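Local coordinates for kelch domain-containing protein (Colletotrichum graminicola M1.001, PDB 5C86) that probably oxidises alcohols at a copper site, as a member of the galactose oxidase and glyoxal oxidase family, at residues 169-182 against 236-248. Sequence-based numbering, arbitrary orientation. Where two conformers were deposited one is given.
Sequences MQRGMFPDSHAWLW and IFTYGGGKGYTGY
The ring of Y245 takes the edge of F174 over one face, F174 CD2 standing 3.7 Å from Y245 CE2 in a T-shaped pair whose planes are 83° apart. At the rim of the same tyrosine ring, H178 NE2 makes a 2.7 Å hydrogen bond with Y245 OH, the hydroxyl lying near the imidazole plane; the two rings meet rim to rim, neither over the other's face. Y245 turns its ring away from its own backbone N (chi1 -152°), which brings one face to F174 and the hydroxyl to H178. Tyrosine suits this place because its ring completes an aromatic cluster while its buried hydroxyl bonds both H178 and the hydroxyl of Y334.

On the guanidinium of R171, K243 CD lies over one face, toward its rim, the two chains running side by side, and water 2 sits in the plane at its edge, joining R171 NH1 to K243 O. Y248 crosses R171 at about a right angle, its OH 3.3 Å from R171 CD.

These loops extend from neighbouring blades of a Kelch beta-propeller, whose strands 181-183 and 235-239 belong to successive four-stranded sheets. The aromatic cluster adjoins Y120 and H423, copper ligands of this enzyme, so H178 and Y245 line the surroundings of the metal site, empty in this apo form.

G172 has positive phi, which favours glycine, and its backbone runs close beside G244 and Y245. Water 1 bridges the two backbones, donating to R171 O and M173 O and accepting a weak bond from Y245 N. Between the blades, I236 and W182 pass in opposite directions: I236 CD1 packs 3.7 Å from W182 CG, and CG2 lies over the five-membered ring in a CH-pi contact, 4.3 Å from its centroid, while W182 NE1 bonds S226. T238 CG2 meets W180 CZ3 at 3.6 Å, a small branched side chain beside a broad indole.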
# COMPACT_ATOMS: atom_id res chain seq x y z
N MET A 169 16.70 -11.65 -5.74
CA MET A 169 16.35 -13.03 -5.42
C MET A 169 17.25 -14.01 -6.20
O MET A 169 17.85 -13.65 -7.20
CB MET A 169 14.92 -13.31 -5.88
CG MET A 169 13.92 -12.37 -5.26
SD MET A 169 12.50 -13.23 -4.67
CE MET A 169 12.17 -14.57 -5.83
N GLN A 170 17.22 -15.25 -5.75
CA GLN A 170 18.10 -16.28 -6.33
C GLN A 170 17.65 -16.72 -7.72
O GLN A 170 18.48 -17.05 -8.53
CB GLN A 170 18.16 -17.49 -5.37
CG GLN A 170 18.98 -17.36 -4.10
CD GLN A 170 19.20 -18.69 -3.36
OE1 GLN A 170 19.10 -19.77 -3.94
NE2 GLN A 170 19.50 -18.60 -2.08
N ARG A 171 16.36 -16.69 -8.02
CA ARG A 171 15.76 -17.32 -9.19
C ARG A 171 14.69 -16.44 -9.80
O ARG A 171 14.06 -15.61 -9.10
CB ARG A 171 15.00 -18.63 -8.79
CG ARG A 171 15.81 -19.63 -7.99
CD ARG A 171 14.86 -20.71 -7.43
NE ARG A 171 15.39 -21.62 -6.43
CZ ARG A 171 15.60 -21.37 -5.13
NH1 ARG A 171 15.36 -20.19 -4.55
NH2 ARG A 171 16.07 -22.37 -4.39
N GLY A 172 14.39 -16.74 -11.05
CA GLY A 172 13.16 -16.32 -11.71
C GLY A 172 13.29 -14.95 -12.35
O GLY A 172 14.33 -14.27 -12.30
N MET A 173 12.18 -14.58 -12.96
CA MET A 173 12.01 -13.28 -13.64
C MET A 173 11.99 -12.13 -12.68
O MET A 173 11.60 -12.27 -11.52
CB MET A 173 10.67 -13.25 -14.40
CG MET A 173 10.64 -14.33 -15.42
SD MET A 173 8.96 -14.89 -15.67
CE MET A 173 7.99 -13.36 -15.76
N PHE A 174 12.43 -10.99 -13.18
CA PHE A 174 12.41 -9.71 -12.44
C PHE A 174 12.88 -9.90 -11.00
O PHE A 174 12.18 -9.45 -10.06
CB PHE A 174 11.00 -9.11 -12.49
CG PHE A 174 10.40 -9.08 -13.89
CD1 PHE A 174 11.12 -8.59 -14.95
CD2 PHE A 174 9.14 -9.58 -14.11
CE1 PHE A 174 10.56 -8.59 -16.24
CE2 PHE A 174 8.56 -9.53 -15.36
CZ PHE A 174 9.27 -9.04 -16.41
N PRO A 175 14.02 -10.57 -10.75
CA PRO A 175 14.38 -10.89 -9.40
C PRO A 175 14.77 -9.68 -8.48
O PRO A 175 14.93 -9.87 -7.24
CB PRO A 175 15.55 -11.90 -9.57
CG PRO A 175 16.22 -11.38 -10.80
CD PRO A 175 15.07 -11.04 -11.71
N ASP A 176 14.95 -8.52 -9.09
CA ASP A 176 15.25 -7.28 -8.42
C ASP A 176 14.01 -6.44 -8.20
O ASP A 176 14.13 -5.27 -7.83
CB ASP A 176 16.21 -6.51 -9.31
CG ASP A 176 15.62 -6.18 -10.71
OD1 ASP A 176 14.54 -6.74 -11.18
OD2 ASP A 176 16.30 -5.36 -11.41
N SER A 177 12.82 -6.97 -8.43
CA SER A 177 11.62 -6.12 -8.54
C SER A 177 10.68 -6.33 -7.32
O SER A 177 10.82 -7.34 -6.57
CB SER A 177 10.92 -6.44 -9.83
OG SER A 177 11.85 -6.07 -10.88
N HIS A 178 9.71 -5.43 -7.17
CA HIS A 178 8.70 -5.47 -6.12
C HIS A 178 9.34 -5.64 -4.73
O HIS A 178 8.80 -6.38 -3.89
CB HIS A 178 7.65 -6.55 -6.35
CG HIS A 178 7.07 -6.55 -7.72
ND1 HIS A 178 6.65 -5.44 -8.39
CD2 HIS A 178 6.87 -7.59 -8.54
CE1 HIS A 178 6.11 -5.81 -9.54
NE2 HIS A 178 6.29 -7.10 -9.69
N ALA A 179 10.43 -4.97 -4.47
CA ALA A 179 11.00 -5.02 -3.13
C ALA A 179 10.00 -4.58 -2.04
O ALA A 179 9.15 -3.65 -2.27
CB ALA A 179 12.24 -4.17 -3.04
N TRP A 180 10.09 -5.23 -0.88
CA TRP A 180 9.23 -4.92 0.27
C TRP A 180 9.90 -3.74 1.04
O TRP A 180 10.50 -3.95 2.06
CB TRP A 180 9.05 -6.13 1.14
CG TRP A 180 8.51 -7.36 0.54
CD1 TRP A 180 8.14 -7.58 -0.75
CD2 TRP A 180 8.41 -8.59 1.19
NE1 TRP A 180 7.71 -8.86 -0.93
CE2 TRP A 180 7.90 -9.54 0.26
CE3 TRP A 180 8.65 -9.02 2.50
CZ2 TRP A 180 7.61 -10.87 0.63
CZ3 TRP A 180 8.38 -10.32 2.84
CH2 TRP A 180 7.89 -11.24 1.94
N LEU A 181 9.79 -2.54 0.54
CA LEU A 181 10.46 -1.37 1.12
C LEU A 181 9.63 -0.72 2.24
O LEU A 181 8.41 -0.46 2.10
CB LEU A 181 10.68 -0.34 0.09
CG LEU A 181 11.51 -0.71 -1.17
CD1 LEU A 181 11.70 0.49 -2.05
CD2 LEU A 181 12.83 -1.31 -0.76
N TRP A 182 10.29 -0.55 3.37
CA TRP A 182 9.68 0.11 4.54
C TRP A 182 10.58 1.24 5.02
O TRP A 182 11.62 0.93 5.58
CB TRP A 182 9.35 -0.92 5.64
CG TRP A 182 8.26 -1.79 5.21
CD1 TRP A 182 8.34 -3.06 4.74
CD2 TRP A 182 6.91 -1.38 5.04
NE1 TRP A 182 7.10 -3.48 4.30
CE2 TRP A 182 6.20 -2.48 4.49
CE3 TRP A 182 6.25 -0.19 5.26
CZ2 TRP A 182 4.88 -2.38 4.12
CZ3 TRP A 182 4.95 -0.08 4.93
CH2 TRP A 182 4.27 -1.18 4.34
N ILE A 236 6.14 -5.24 11.34
CA ILE A 236 5.76 -5.55 9.94
C ILE A 236 5.29 -6.99 9.82
O ILE A 236 6.00 -7.90 10.25
CB ILE A 236 6.89 -5.25 9.00
CG1 ILE A 236 7.41 -3.83 9.19
CG2 ILE A 236 6.50 -5.55 7.55
CD1 ILE A 236 8.66 -3.58 8.45
N PHE A 237 4.13 -7.22 9.21
CA PHE A 237 3.64 -8.55 8.95
C PHE A 237 4.02 -8.90 7.54
O PHE A 237 3.94 -8.04 6.62
CB PHE A 237 2.12 -8.52 9.03
CG PHE A 237 1.41 -9.71 8.44
CD1 PHE A 237 1.36 -10.92 9.13
CD2 PHE A 237 0.70 -9.58 7.28
CE1 PHE A 237 0.69 -11.99 8.65
CE2 PHE A 237 -0.00 -10.68 6.78
CZ PHE A 237 -0.07 -11.87 7.49
N THR A 238 4.43 -10.14 7.31
CA THR A 238 4.77 -10.64 5.96
C THR A 238 4.09 -11.90 5.67
O THR A 238 3.84 -12.69 6.60
CB THR A 238 6.27 -10.86 5.75
OG1 THR A 238 6.72 -12.03 6.50
CG2 THR A 238 7.08 -9.60 6.13
N TYR A 239 3.69 -12.18 4.40
CA TYR A 239 2.91 -13.37 4.09
C TYR A 239 3.20 -13.84 2.68
O TYR A 239 3.10 -13.07 1.75
CB TYR A 239 1.38 -13.11 4.18
CG TYR A 239 0.56 -14.37 4.10
CD1 TYR A 239 0.44 -15.15 5.23
CD2 TYR A 239 -0.01 -14.81 2.95
CE1 TYR A 239 -0.25 -16.33 5.23
CE2 TYR A 239 -0.71 -16.00 2.91
CZ TYR A 239 -0.86 -16.72 4.09
OH TYR A 239 -1.59 -17.92 4.12
N GLY A 240 3.35 -15.14 2.54
CA GLY A 240 3.25 -15.79 1.23
C GLY A 240 4.34 -15.49 0.24
O GLY A 240 5.46 -15.13 0.59
N GLY A 241 3.95 -15.55 -1.04
CA GLY A 241 4.93 -15.39 -2.11
C GLY A 241 5.55 -16.71 -2.59
O GLY A 241 5.32 -17.79 -2.06
N GLY A 242 6.39 -16.59 -3.58
CA GLY A 242 7.00 -17.77 -4.21
C GLY A 242 8.48 -17.63 -4.45
O GLY A 242 9.03 -16.53 -4.60
N LYS A 243 9.18 -18.78 -4.63
CA LYS A 243 10.64 -18.75 -4.87
C LYS A 243 11.06 -18.19 -6.20
O LYS A 243 12.20 -17.85 -6.40
CB LYS A 243 11.22 -20.16 -4.72
CG LYS A 243 11.26 -20.72 -3.36
CD LYS A 243 11.91 -22.13 -3.39
CE LYS A 243 10.90 -23.20 -3.73
NZ LYS A 243 11.64 -24.49 -3.89
N GLY A 244 10.10 -17.96 -7.09
CA GLY A 244 10.27 -17.22 -8.29
C GLY A 244 9.03 -16.46 -8.65
O GLY A 244 7.97 -16.74 -8.11
N TYR A 245 9.17 -15.56 -9.59
CA TYR A 245 8.01 -14.77 -10.07
C TYR A 245 6.88 -15.65 -10.55
O TYR A 245 5.70 -15.39 -10.31
CB TYR A 245 8.46 -13.76 -11.13
CG TYR A 245 7.64 -12.51 -11.25
CD1 TYR A 245 6.36 -12.49 -11.83
CD2 TYR A 245 8.11 -11.33 -10.78
CE1 TYR A 245 5.62 -11.30 -11.85
CE2 TYR A 245 7.43 -10.16 -10.83
CZ TYR A 245 6.17 -10.12 -11.34
OH TYR A 245 5.43 -8.98 -11.40
N THR A 246 7.24 -16.73 -11.26
CA THR A 246 6.29 -17.71 -11.73
C THR A 246 6.91 -19.07 -11.61
O THR A 246 8.13 -19.25 -11.41
CB THR A 246 5.90 -17.52 -13.22
OG1 THR A 246 7.07 -17.69 -14.03
CG2 THR A 246 5.29 -16.19 -13.46
N GLY A 247 6.05 -20.02 -11.73
CA GLY A 247 6.48 -21.42 -11.86
C GLY A 247 6.55 -22.25 -10.60
O GLY A 247 6.74 -23.48 -10.68
N TYR A 248 6.40 -21.65 -9.45
CA TYR A 248 6.41 -22.35 -8.18
C TYR A 248 5.10 -22.21 -7.47
O TYR A 248 4.34 -21.29 -7.71
CB TYR A 248 7.46 -21.72 -7.29
CG TYR A 248 8.87 -21.89 -7.78
CD1 TYR A 248 9.58 -23.04 -7.45
CD2 TYR A 248 9.43 -20.98 -8.61
CE1 TYR A 248 10.88 -23.22 -7.91
CE2 TYR A 248 10.73 -21.13 -9.06
CZ TYR A 248 11.41 -22.27 -8.73
OH TYR A 248 12.69 -22.42 -9.19
O HOH W 1 11.78 -14.08 -9.45
O HOH W 2 14.53 -17.78 -5.47
O HOH W 3 9.90 -16.65 -13.05